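Local structure of lipase aflb (Neosartorya fumigata, 6IDY) at residues I147-S152 / N217-I222; P167-P172 / S231-G236; P198-N203 / L419-A424; L285-W290 / F430-I435. The protein probably hydrolyses ester bonds of lipid substrates as a fungal lipase with an alpha/beta-hydrolase fold. All blocks are in the same frame, centred on the assembly; numbering follows the deposited sequence.

Contact 1: residues I147-S152 / N217-I222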
loop_
_atom_site.group_PDB
_atom_site.type_symbol
_atom_site.label_atom_id
_atom_site.label_comp_id
_atom_site.label_asym_id
_atom_site.label_seq_id
_atom_site.Cartn_x
_atom_site.Cartn_y
_atom_site.Cartn_z
ATOM N N ILE A 147 -8.544 -2.664 -12.881
ATOM C CA ILE A 147 -8.883 -1.281 -12.542
ATOM C C ILE A 147 -10.332 -1.144 -12.111
ATOM O O ILE A 147 -11.238 -1.422 -12.892
ATOM C CB ILE A 147 -8.530 -0.286 -13.685
ATOM C CG1 ILE A 147 -7.113 -0.545 -14.258
ATOM C CG2 ILE A 147 -8.697 1.167 -13.209
ATOM C CD1 ILE A 147 -6.846 0.035 -15.655
ATOM N N HIS A 148 -10.550 -0.680 -10.882
ATOM C CA HIS A 148 -11.895 -0.419 -10.402
ATOM C C HIS A 148 -12.164 1.064 -10.597
ATOM O O HIS A 148 -11.575 1.898 -9.906
ATOM C CB HIS A 148 -12.093 -0.835 -8.935
ATOM C CG HIS A 148 -13.511 -0.670 -8.484
ATOM N ND1 HIS A 148 -14.437 -1.685 -8.638
ATOM C CD2 HIS A 148 -14.131 0.411 -7.959
ATOM C CE1 HIS A 148 -15.575 -1.207 -8.160
ATOM N NE2 HIS A 148 -15.442 0.052 -7.746
ATOM N N ILE A 149 -13.017 1.384 -11.575
ATOM C CA ILE A 149 -13.415 2.753 -11.889
ATOM C C ILE A 149 -14.796 2.994 -11.262
ATOM O O ILE A 149 -15.783 2.423 -11.735
ATOM C CB ILE A 149 -13.390 3.051 -13.418
ATOM C CG1 ILE A 149 -11.975 2.831 -14.008
ATOM C CG2 ILE A 149 -13.899 4.477 -13.704
ATOM C CD1 ILE A 149 -11.888 2.839 -15.544
ATOM N N PRO A 150 -14.889 3.805 -10.184
ATOM C CA PRO A 150 -16.203 4.059 -9.576
ATOM C C PRO A 150 -17.143 4.750 -10.561
ATOM O O PRO A 150 -16.688 5.518 -11.409
ATOM C CB PRO A 150 -15.867 4.956 -8.374
ATOM C CG PRO A 150 -14.404 4.672 -8.086
ATOM C CD PRO A 150 -13.824 4.528 -9.461
ATOM N N ALA A 151 -18.445 4.447 -10.472
ATOM C CA ALA A 151 -19.483 5.026 -11.338
ATOM C C ALA A 151 -19.513 6.565 -11.285
ATOM O O ALA A 151 -20.031 7.191 -12.206
ATOM C CB ALA A 151 -20.847 4.460 -10.975
ATOM N N SER A 152 -18.927 7.160 -10.226
ATOM C CA SER A 152 -18.855 8.610 -10.035
ATOM C C SER A 152 -17.649 9.265 -10.722
ATOM O O SER A 152 -17.602 10.494 -10.780
ATOM C CB SER A 152 -18.883 8.963 -8.547
ATOM O OG SER A 152 -17.861 8.285 -7.840
ATOM N N ASN A 217 -1.317 4.584 -18.086
ATOM C CA ASN A 217 -1.585 4.899 -19.488
ATOM C C ASN A 217 -3.058 4.788 -19.859
ATOM O O ASN A 217 -3.536 5.590 -20.662
ATOM C CB ASN A 217 -0.700 4.068 -20.410
ATOM C CG ASN A 217 0.738 4.531 -20.403
ATOM O OD1 ASN A 217 1.052 5.683 -20.069
ATOM N ND2 ASN A 217 1.643 3.653 -20.795
ATOM N N TYR A 218 -3.791 3.862 -19.221
ATOM C CA TYR A 218 -5.218 3.694 -19.477
ATOM C C TYR A 218 -6.044 4.833 -18.877
ATOM O O TYR A 218 -6.920 5.371 -19.558
ATOM C CB TYR A 218 -5.723 2.311 -19.010
ATOM C CG TYR A 218 -7.220 2.140 -19.152
ATOM C CD1 TYR A 218 -7.784 1.722 -20.354
ATOM C CD2 TYR A 218 -8.077 2.441 -18.099
ATOM C CE1 TYR A 218 -9.167 1.605 -20.501
ATOM C CE2 TYR A 218 -9.457 2.327 -18.234
ATOM C CZ TYR A 218 -9.998 1.905 -19.433
ATOM O OH TYR A 218 -11.358 1.789 -19.542
ATOM N N ILE A 219 -5.800 5.167 -17.600
ATOM C CA ILE A 219 -6.552 6.225 -16.924
ATOM C C ILE A 219 -6.235 7.577 -17.566
ATOM O O ILE A 219 -7.152 8.369 -17.781
ATOM C CB ILE A 219 -6.385 6.180 -15.379
ATOM C CG1 ILE A 219 -6.981 4.865 -14.783
ATOM C CG2 ILE A 219 -6.947 7.427 -14.679
ATOM C CD1 ILE A 219 -8.541 4.650 -14.872
ATOM N N SER A 220 -4.970 7.796 -17.967
ATOM C CA SER A 220 -4.592 9.034 -18.653
ATOM C C SER A 220 -5.316 9.162 -20.004
ATOM O O SER A 220 -5.791 10.252 -20.332
ATOM C CB SER A 220 -3.082 9.112 -18.846
ATOM O OG SER A 220 -2.708 10.334 -19.461
ATOM N N ALA A 221 -5.426 8.047 -20.762
ATOM C CA ALA A 221 -6.081 8.011 -22.079
ATOM C C ALA A 221 -7.575 8.323 -22.028
ATOM O O ALA A 221 -8.020 9.209 -22.759
ATOM C CB ALA A 221 -5.846 6.668 -22.755
ATOM N N ILE A 222 -8.342 7.616 -21.158
ATOM C CA ILE A 222 -9.800 7.789 -21.008
ATOM C C ILE A 222 -10.188 9.158 -20.438
ATOM O O ILE A 222 -11.307 9.623 -20.662
ATOM C CB ILE A 222 -10.471 6.636 -20.196
ATOM C CG1 ILE A 222 -9.918 6.551 -18.743
ATOM C CG2 ILE A 222 -10.386 5.293 -20.944
ATOM C CD1 ILE A 222 -10.746 5.739 -17.762
#
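The phenol oxygen OH of Tyr-218 is hydrogen-bonded to Pro-118 O, and Ile-149 CD1 lies 4.2 Å from that same OH. This bond fixes the far end of a ring that two isoleucines touch. Ile-149 CD1 comes in at the ring edge, in its plane, and reaches Tyr-218 CE2 at 3.7 Å. Ile-147 CD1 approaches obliquely and meets Tyr-218 CD2 at 3.6 Å. The ring sits there because its CG is anti to the backbone N (chi1 175°). Ile-222 CG2, from the next helical turn, lies over one face of the ring, offset toward the rim. Ile-219 CD1 touches both isoleucines of 147-152. It is 3.9 Å from Ile-147 CG2, as those side chains slide past each other, and 3.9 Å from Ile-149 CD1, met tip to tip. Ile-149 CD1 also meets Ile-222 CD1 tip to tip, at 3.8 Å. The contact joins the edge strand 147-148 and the residues after it to helix 205-223, which packs on the central sheet. Val-193 and Ile-164 of that sheet also touch Ile-219. The grip across the segments is therefore hydrophobic: methyl groups pack against each other and the tyrosine ring, whose polar end bonds outside the contact.

Contact 2: residues P167-P172 / S231-G236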
loop_
_atom_site.group_PDB
_atom_site.type_symbol
_atom_site.label_atom_id
_atom_site.label_comp_id
_atom_site.label_asym_id
_atom_site.label_seq_id
_atom_site.Cartn_x
_atom_site.Cartn_y
_atom_site.Cartn_z
ATOM N N PRO A 167 -2.316 -0.632 -4.309
ATOM C CA PRO A 167 -2.295 -1.329 -3.014
ATOM C C PRO A 167 -0.916 -1.803 -2.581
ATOM O O PRO A 167 0.028 -1.765 -3.369
ATOM C CB PRO A 167 -3.211 -2.524 -3.271
ATOM C CG PRO A 167 -2.980 -2.842 -4.706
ATOM C CD PRO A 167 -2.874 -1.497 -5.368
ATOM N N GLY A 168 -0.841 -2.282 -1.342
ATOM C CA GLY A 168 0.365 -2.846 -0.762
ATOM C C GLY A 168 0.326 -4.361 -0.771
ATOM O O GLY A 168 -0.582 -4.971 -1.345
ATOM N N THR A 169 1.313 -4.970 -0.117
ATOM C CA THR A 169 1.471 -6.420 -0.029
ATOM C C THR A 169 0.300 -7.114 0.656
ATOM O O THR A 169 -0.167 -6.658 1.712
ATOM C CB THR A 169 2.794 -6.750 0.668
ATOM O OG1 THR A 169 3.869 -6.155 -0.056
ATOM C CG2 THR A 169 3.027 -8.240 0.816
ATOM N N ALA A 170 -0.170 -8.220 0.028
ATOM C CA ALA A 170 -1.192 -9.143 0.524
ATOM C C ALA A 170 -2.558 -8.512 0.828
ATOM O O ALA A 170 -3.426 -9.184 1.390
ATOM C CB ALA A 170 -0.657 -9.863 1.755
ATOM N N THR A 171 -2.753 -7.235 0.469
ATOM C CA THR A 171 -3.993 -6.541 0.810
ATOM C C THR A 171 -4.642 -5.916 -0.423
ATOM O O THR A 171 -3.997 -5.111 -1.097
ATOM C CB THR A 171 -3.762 -5.537 1.964
ATOM O OG1 THR A 171 -2.695 -5.988 2.808
ATOM C CG2 THR A 171 -5.012 -5.335 2.815
ATOM N N PRO A 172 -5.900 -6.303 -0.754
ATOM C CA PRO A 172 -6.567 -5.715 -1.933
ATOM C C PRO A 172 -6.782 -4.214 -1.773
ATOM O O PRO A 172 -7.025 -3.748 -0.664
ATOM C CB PRO A 172 -7.911 -6.458 -2.006
ATOM C CG PRO A 172 -7.766 -7.642 -1.129
ATOM C CD PRO A 172 -6.790 -7.258 -0.065
ATOM N N SER A 231 0.328 5.480 -3.600
ATOM C CA SER A 231 0.625 4.089 -3.308
ATOM C C SER A 231 0.841 3.836 -1.820
ATOM O O SER A 231 1.110 4.767 -1.064
ATOM C CB SER A 231 1.842 3.641 -4.114
ATOM O OG SER A 231 3.056 4.112 -3.552
ATOM N N TRP A 232 0.706 2.571 -1.410
ATOM C CA TRP A 232 0.963 2.118 -0.054
ATOM C C TRP A 232 1.887 0.914 -0.108
ATOM O O TRP A 232 1.703 0.053 -0.964
ATOM C CB TRP A 232 -0.337 1.758 0.708
ATOM C CG TRP A 232 -0.082 1.229 2.098
ATOM C CD1 TRP A 232 0.609 1.853 3.097
ATOM C CD2 TRP A 232 -0.474 -0.049 2.619
ATOM N NE1 TRP A 232 0.673 1.041 4.208
ATOM C CE2 TRP A 232 0.018 -0.134 3.941
ATOM C CE3 TRP A 232 -1.218 -1.129 2.104
ATOM C CZ2 TRP A 232 -0.208 -1.254 4.757
ATOM C CZ3 TRP A 232 -1.436 -2.238 2.910
ATOM C CH2 TRP A 232 -0.945 -2.289 4.223
ATOM N N SER A 233 2.887 0.865 0.798
ATOM C CA SER A 233 3.796 -0.268 0.972
ATOM C C SER A 233 4.475 -0.652 -0.354
ATOM O O SER A 233 5.047 0.222 -1.014
ATOM C CB SER A 233 3.018 -1.441 1.580
ATOM O OG SER A 233 3.833 -2.546 1.924
ATOM N N GLN A 234 4.350 -1.933 -0.771
ATOM C CA GLN A 234 4.873 -2.464 -2.030
ATOM C C GLN A 234 4.372 -1.678 -3.248
ATOM O O GLN A 234 5.036 -1.679 -4.282
ATOM C CB GLN A 234 4.503 -3.940 -2.173
ATOM C CG GLN A 234 5.236 -4.639 -3.311
ATOM C CD GLN A 234 4.403 -5.731 -3.904
ATOM O OE1 GLN A 234 4.209 -5.800 -5.116
ATOM N NE2 GLN A 234 3.903 -6.615 -3.064
ATOM N N GLY A 235 3.230 -1.001 -3.110
ATOM C CA GLY A 235 2.672 -0.142 -4.156
ATOM C C GLY A 235 3.676 0.851 -4.711
ATOM O O GLY A 235 3.651 1.152 -5.907
ATOM N N GLY A 236 4.564 1.336 -3.835
ATOM C CA GLY A 236 5.659 2.242 -4.178
ATOM C C GLY A 236 6.657 1.574 -5.102
ATOM O O GLY A 236 7.093 2.174 -6.090
#
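Gly-168 CA packs 3.2 Å from Trp-232 O, and this is the tight part of the contact. With no side chain between them, the two backbones come very near: Pro-167 O lies 3.2 Å from Gly-235 CA. The Trp-232 indole lies beside the glycine, with CE3 at 3.7 Å from Gly-168 CA. Ser-233 CB sits above the centre of one indole face. Toward Thr-171 the packing is looser. Thr-171 OG1 lies at the indole edge, in plane, 4.0 Å from Trp-232 CZ3, and it donates to Thr-169 O. All the touching residues are buried, so even this looser side is inside the protein. The polar link across is the bond from Gln-234 NE2 to Thr-169 OG1, 3.0 Å long and fairly straight (163°), with the oxygen near the amide plane. Thr-169 OG1 is also bonded to Gln-288 OE1. Gln-234 NE2 has a second acceptor in Ser-201 O, while Asn-208 ND2 bonds to OE1, and this holds the amide in place. Ser-233 has a strained backbone (phi 54°, psi -125°) in a type II' turn from Trp-232 to Gly-235, and its OG is hydrogen-bonded to His-361 NE2. Strand, sharp turn and helix make the nucleophile elbow of an alpha/beta hydrolase. Ser-233 is thus probably the nucleophile, and the Thr-169 loop probably borders the oxyanion hole, as in related lipases.

Contact 3: residues P198-N203 / L419-A424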
loop_
_atom_site.group_PDB
_atom_site.type_symbol
_atom_site.label_atom_id
_atom_site.label_comp_id
_atom_site.label_asym_id
_atom_site.label_seq_id
_atom_site.Cartn_x
_atom_site.Cartn_y
_atom_site.Cartn_z
ATOM N N PRO A 198 -4.092 -8.725 -9.103
ATOM C CA PRO A 198 -4.417 -10.148 -8.862
ATOM C C PRO A 198 -3.424 -10.837 -7.929
ATOM O O PRO A 198 -2.230 -10.519 -7.945
ATOM C CB PRO A 198 -4.403 -10.765 -10.270
ATOM C CG PRO A 198 -4.623 -9.604 -11.200
ATOM C CD PRO A 198 -3.917 -8.454 -10.547
ATOM N N GLN A 199 -3.942 -11.752 -7.080
ATOM C CA GLN A 199 -3.200 -12.504 -6.057
ATOM C C GLN A 199 -2.741 -11.550 -4.936
ATOM O O GLN A 199 -1.775 -11.833 -4.220
ATOM C CB GLN A 199 -2.028 -13.325 -6.668
ATOM C CG GLN A 199 -2.445 -14.545 -7.507
ATOM C CD GLN A 199 -3.212 -14.226 -8.774
ATOM O OE1 GLN A 199 -4.430 -14.421 -8.851
ATOM N NE2 GLN A 199 -2.528 -13.733 -9.793
ATOM N N ALA A 200 -3.450 -10.405 -4.804
ATOM C CA ALA A 200 -3.232 -9.355 -3.806
ATOM C C ALA A 200 -1.756 -8.963 -3.653
ATOM O O ALA A 200 -1.216 -8.987 -2.544
ATOM C CB ALA A 200 -3.839 -9.773 -2.461
ATOM N N SER A 201 -1.089 -8.649 -4.789
ATOM C CA SER A 201 0.321 -8.219 -4.836
ATOM C C SER A 201 1.329 -9.235 -4.247
ATOM O O SER A 201 2.441 -8.844 -3.893
ATOM C CB SER A 201 0.490 -6.850 -4.170
ATOM O OG SER A 201 -0.443 -5.906 -4.668
ATOM N N LEU A 202 0.953 -10.521 -4.144
ATOM C CA LEU A 202 1.847 -11.557 -3.601
ATOM C C LEU A 202 2.677 -12.249 -4.677
ATOM O O LEU A 202 3.706 -12.837 -4.354
ATOM C CB LEU A 202 1.115 -12.569 -2.717
ATOM C CG LEU A 202 0.622 -12.037 -1.366
ATOM C CD1 LEU A 202 -0.312 -13.014 -0.725
ATOM C CD2 LEU A 202 1.791 -11.711 -0.423
ATOM N N ASN A 203 2.281 -12.118 -5.957
ATOM C CA ASN A 203 3.072 -12.638 -7.071
ATOM C C ASN A 203 4.246 -11.682 -7.318
ATOM O O ASN A 203 4.349 -10.628 -6.678
ATOM C CB ASN A 203 2.239 -12.720 -8.368
ATOM C CG ASN A 203 1.175 -13.779 -8.445
ATOM O OD1 ASN A 203 1.058 -14.675 -7.606
ATOM N ND2 ASN A 203 0.376 -13.697 -9.491
ATOM N N LEU A 419 -2.615 -11.398 6.429
ATOM C CA LEU A 419 -2.216 -12.701 6.955
ATOM C C LEU A 419 -2.913 -13.841 6.218
ATOM O O LEU A 419 -2.242 -14.788 5.808
ATOM C CB LEU A 419 -2.440 -12.826 8.475
ATOM C CG LEU A 419 -1.939 -14.146 9.096
ATOM C CD1 LEU A 419 -0.424 -14.287 8.970
ATOM C CD2 LEU A 419 -2.387 -14.285 10.524
ATOM N N ALA A 420 -4.247 -13.733 6.035
ATOM C CA ALA A 420 -5.050 -14.720 5.320
ATOM C C ALA A 420 -4.523 -14.921 3.895
ATOM O O ALA A 420 -4.316 -16.061 3.494
ATOM C CB ALA A 420 -6.505 -14.280 5.286
ATOM N N GLU A 421 -4.251 -13.818 3.156
ATOM C CA GLU A 421 -3.717 -13.882 1.791
ATOM C C GLU A 421 -2.329 -14.552 1.739
ATOM O O GLU A 421 -2.094 -15.396 0.869
ATOM C CB GLU A 421 -3.676 -12.487 1.144
ATOM C CG GLU A 421 -5.034 -11.959 0.694
ATOM C CD GLU A 421 -5.682 -12.680 -0.473
ATOM O OE1 GLU A 421 -4.950 -13.153 -1.370
ATOM O OE2 GLU A 421 -6.926 -12.780 -0.487
ATOM N N VAL A 422 -1.425 -14.190 2.667
ATOM C CA VAL A 422 -0.072 -14.772 2.732
ATOM C C VAL A 422 -0.153 -16.288 2.979
ATOM O O VAL A 422 0.461 -17.070 2.240
ATOM C CB VAL A 422 0.853 -14.046 3.761
ATOM C CG1 VAL A 422 2.134 -14.834 4.014
ATOM C CG2 VAL A 422 1.205 -12.644 3.283
ATOM N N LEU A 423 -0.958 -16.692 3.977
ATOM C CA LEU A 423 -1.106 -18.097 4.352
ATOM C C LEU A 423 -1.774 -18.942 3.274
ATOM O O LEU A 423 -1.341 -20.071 3.052
ATOM C CB LEU A 423 -1.805 -18.246 5.714
ATOM C CG LEU A 423 -1.108 -17.572 6.927
ATOM C CD1 LEU A 423 -1.800 -17.939 8.230
ATOM C CD2 LEU A 423 0.370 -17.933 7.020
ATOM N N ALA A 424 -2.764 -18.388 2.557
ATOM C CA ALA A 424 -3.462 -19.109 1.482
ATOM C C ALA A 424 -2.673 -19.152 0.168
ATOM O O ALA A 424 -3.021 -19.938 -0.712
ATOM C CB ALA A 424 -4.833 -18.493 1.239
#
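Glu-421 of helix 414-424 lies along Ala-200 and Leu-202. These two belong to the loop that follows strand 190-195 in the alpha/beta-hydrolase fold. From CB outward, the glutamate meets the loop at nearly every atom. Glu-421 CB touches Leu-202 CD1 at 3.9 Å. Glu-421 CG lies 4.0 Å from Ala-200 CB. The chain then bends at chi2 (-68°), which keeps the carboxylate beside the alanine instead of letting it run straight out. Glu-421 CD stays 4.0 Å from Ala-200 CB, and Glu-421 OE1 comes to 3.7 Å from Ala-200 CB. The other oxygen, OE2, is hydrogen-bonded to Tyr-105 OH, which probably limits the rotation of the carboxylate. The loop presents its two apolar side chains through an unusual backbone. Gln-199, Ala-200 and Ser-201 all have left-handed helical angles, and Leu-202 N bonds back to Gln-199 O. Leu-202 O is hydrogen-bonded to Thr-282 OG1. The helix packs against this turn through Glu-421 and Val-422. Leu-202 covers the helix backbone, with CD1 at 3.4 Å from Glu-421 O. Its other branch meets the next helix residue at about a right angle, with Leu-202 CD2 at 3.9 Å from Val-422 CG2.

Contact 4: residues L285-W290 / F430-I435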
loop_
_atom_site.group_PDB
_atom_site.type_symbol
_atom_site.label_atom_id
_atom_site.label_comp_id
_atom_site.label_asym_id
_atom_site.label_seq_id
_atom_site.Cartn_x
_atom_site.Cartn_y
_atom_site.Cartn_z
ATOM N N LEU A 285 7.215 -11.305 -1.305
ATOM C CA LEU A 285 7.796 -11.247 0.042
ATOM C C LEU A 285 9.314 -11.371 -0.062
ATOM O O LEU A 285 10.026 -10.524 0.477
ATOM C CB LEU A 285 7.219 -12.317 0.999
ATOM C CG LEU A 285 5.697 -12.297 1.276
ATOM C CD1 LEU A 285 5.345 -13.181 2.462
ATOM C CD2 LEU A 285 5.174 -10.878 1.533
ATOM N N TRP A 286 9.802 -12.382 -0.819
ATOM C CA TRP A 286 11.228 -12.590 -1.023
ATOM C C TRP A 286 11.903 -11.434 -1.749
ATOM O O TRP A 286 12.998 -11.040 -1.348
ATOM C CB TRP A 286 11.521 -13.937 -1.703
ATOM C CG TRP A 286 11.529 -15.090 -0.741
ATOM C CD1 TRP A 286 10.737 -16.197 -0.785
ATOM C CD2 TRP A 286 12.331 -15.215 0.448
ATOM N NE1 TRP A 286 11.012 -17.019 0.286
ATOM C CE2 TRP A 286 11.993 -16.445 1.052
ATOM C CE3 TRP A 286 13.321 -14.414 1.049
ATOM C CZ2 TRP A 286 12.594 -16.888 2.231
ATOM C CZ3 TRP A 286 13.933 -14.865 2.206
ATOM C CH2 TRP A 286 13.573 -16.090 2.784
ATOM N N GLN A 287 11.235 -10.849 -2.763
ATOM C CA GLN A 287 11.772 -9.710 -3.534
ATOM C C GLN A 287 11.924 -8.436 -2.712
ATOM O O GLN A 287 12.725 -7.577 -3.069
ATOM C CB GLN A 287 10.894 -9.412 -4.756
ATOM C CG GLN A 287 11.036 -10.456 -5.849
ATOM C CD GLN A 287 9.995 -10.284 -6.921
ATOM O OE1 GLN A 287 8.791 -10.178 -6.657
ATOM N NE2 GLN A 287 10.445 -10.278 -8.161
ATOM N N GLN A 288 11.164 -8.311 -1.617
ATOM C CA GLN A 288 11.200 -7.117 -0.779
ATOM C C GLN A 288 12.304 -7.151 0.290
ATOM O O GLN A 288 12.342 -6.285 1.164
ATOM C CB GLN A 288 9.818 -6.817 -0.191
ATOM C CG GLN A 288 8.895 -6.269 -1.279
ATOM C CD GLN A 288 7.491 -6.102 -0.801
ATOM O OE1 GLN A 288 6.683 -7.037 -0.803
ATOM N NE2 GLN A 288 7.171 -4.903 -0.378
ATOM N N GLY A 289 13.222 -8.104 0.174
ATOM C CA GLY A 289 14.401 -8.150 1.030
ATOM C C GLY A 289 15.348 -7.041 0.598
ATOM O O GLY A 289 15.375 -6.679 -0.579
ATOM N N TRP A 290 16.107 -6.483 1.542
ATOM C CA TRP A 290 17.050 -5.382 1.309
ATOM C C TRP A 290 18.056 -5.616 0.189
ATOM O O TRP A 290 18.302 -4.707 -0.599
ATOM C CB TRP A 290 17.815 -5.051 2.604
ATOM C CG TRP A 290 18.551 -3.743 2.565
ATOM C CD1 TRP A 290 19.845 -3.538 2.186
ATOM C CD2 TRP A 290 18.022 -2.453 2.906
ATOM N NE1 TRP A 290 20.166 -2.205 2.297
ATOM C CE2 TRP A 290 19.062 -1.513 2.728
ATOM C CE3 TRP A 290 16.779 -2.003 3.380
ATOM C CZ2 TRP A 290 18.891 -0.147 2.985
ATOM C CZ3 TRP A 290 16.610 -0.649 3.637
ATOM C CH2 TRP A 290 17.662 0.261 3.455
ATOM N N PHE A 430 10.867 -20.527 -1.910
ATOM C CA PHE A 430 12.009 -20.374 -1.009
ATOM C C PHE A 430 12.953 -19.233 -1.405
ATOM O O PHE A 430 13.856 -18.903 -0.643
ATOM C CB PHE A 430 12.783 -21.698 -0.926
ATOM C CG PHE A 430 12.164 -22.691 0.020
ATOM C CD1 PHE A 430 11.018 -23.401 -0.338
ATOM C CD2 PHE A 430 12.735 -22.940 1.261
ATOM C CE1 PHE A 430 10.450 -24.330 0.539
ATOM C CE2 PHE A 430 12.166 -23.871 2.134
ATOM C CZ PHE A 430 11.036 -24.563 1.765
ATOM N N GLY A 431 12.754 -18.662 -2.588
ATOM C CA GLY A 431 13.583 -17.573 -3.088
ATOM C C GLY A 431 12.869 -16.713 -4.100
ATOM O O GLY A 431 11.802 -17.084 -4.586
ATOM N N GLU A 432 13.453 -15.552 -4.418
ATOM C CA GLU A 432 12.898 -14.601 -5.380
ATOM C C GLU A 432 12.928 -15.143 -6.830
ATOM O O GLU A 432 13.824 -15.932 -7.159
ATOM C CB GLU A 432 13.634 -13.253 -5.276
ATOM C CG GLU A 432 15.083 -13.283 -5.747
ATOM C CD GLU A 432 15.779 -11.941 -5.756
ATOM O OE1 GLU A 432 15.189 -10.965 -6.275
ATOM O OE2 GLU A 432 16.918 -11.865 -5.243
ATOM N N PRO A 433 12.002 -14.717 -7.726
ATOM C CA PRO A 433 12.063 -15.215 -9.113
ATOM C C PRO A 433 13.193 -14.580 -9.941
ATOM O O PRO A 433 13.879 -13.659 -9.478
ATOM C CB PRO A 433 10.679 -14.862 -9.676
ATOM C CG PRO A 433 10.239 -13.696 -8.897
ATOM C CD PRO A 433 10.855 -13.803 -7.529
ATOM N N ALA A 434 13.385 -15.076 -11.175
ATOM C CA ALA A 434 14.384 -14.544 -12.100
ATOM C C ALA A 434 13.998 -13.115 -12.533
ATOM O O ALA A 434 12.812 -12.758 -12.559
ATOM C CB ALA A 434 14.490 -15.449 -13.325
ATOM N N ILE A 435 15.001 -12.306 -12.860
ATOM C CA ILE A 435 14.801 -10.938 -13.340
ATOM C C ILE A 435 14.307 -10.982 -14.790
ATOM O O ILE A 435 14.860 -11.720 -15.606
ATOM C CB ILE A 435 16.100 -10.085 -13.164
ATOM C CG1 ILE A 435 16.533 -9.979 -11.672
ATOM C CG2 ILE A 435 15.996 -8.696 -13.833
ATOM C CD1 ILE A 435 15.501 -9.388 -10.693
HETATM O O HOH W 1 13.212 -11.176 -8.289
#
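Trp-286 sets its CG anti to the carbonyl carbon (chi1 -82°), which swings the indole out to lie flat against the backbone of Phe-430 and Gly-431. Gln-287 starts the same way (chi1 -73°) and runs extended to Pro-433. Trp-286 lies on the short helix 283-287, and Gln-287 follows it directly. The chain after helix 414-424, C-terminal to the alpha/beta-hydrolase sheet, passes here near the surface. Gly-431 CA makes a CH-pi contact, 4.1 Å from the centroid of the five-membered ring of Trp-286. It stands over the face, 18° off the ring normal. The peptide of Phe-430 covers the same face toward the rim, with its C at 3.4 Å from Trp-286 NE1. That NE1 is hydrogen-bonded to Thr-429 O, so one stretch of chain both covers the indole and binds its N-H. Gln-287 crosses Pro-433 at about a right angle, and its NE2 lies 3.5 Å from Pro-433 CG. Its amide is held by Val-205 N at OE1 and by Asp-204 OD1 at NE2. The carboxylate of Glu-432 takes the backbone N-H groups of Glu-293 and Phe-294, at the start of helix 293-299. This would probably stabilise its negative charge. One water bridges the two segments. It accepts from Gln-287 NE2 at 2.9 Å and donates to Glu-432 OE1 at 2.8 Å and to Pro-433 O at 2.8 Å.

From the N terminus, contact 1 opens first, at the edge strand 147-148, and closes on helix 205-223. Contact 2 opens inside that loop, after strand 161-166, and closes beyond it at 231-236, so the two cross. Contact 3 opens at 198-203, within both loops, and closes far along the chain at 419-424, crossing contacts 1 and 2. Contact 4 opens at 285-290 and closes last, at 430-435, crossing contact 3. Contacts 1 and 2 each precede contact 4 in series, and none is nested. Contacts 2, 3 and 4 touch one another, partly through Leu-285, and tie helix 414-424 and the C-terminal segment to the elbow. Contact 1 stands apart at the sheet edge, its centre 19 Å from that of contact 2.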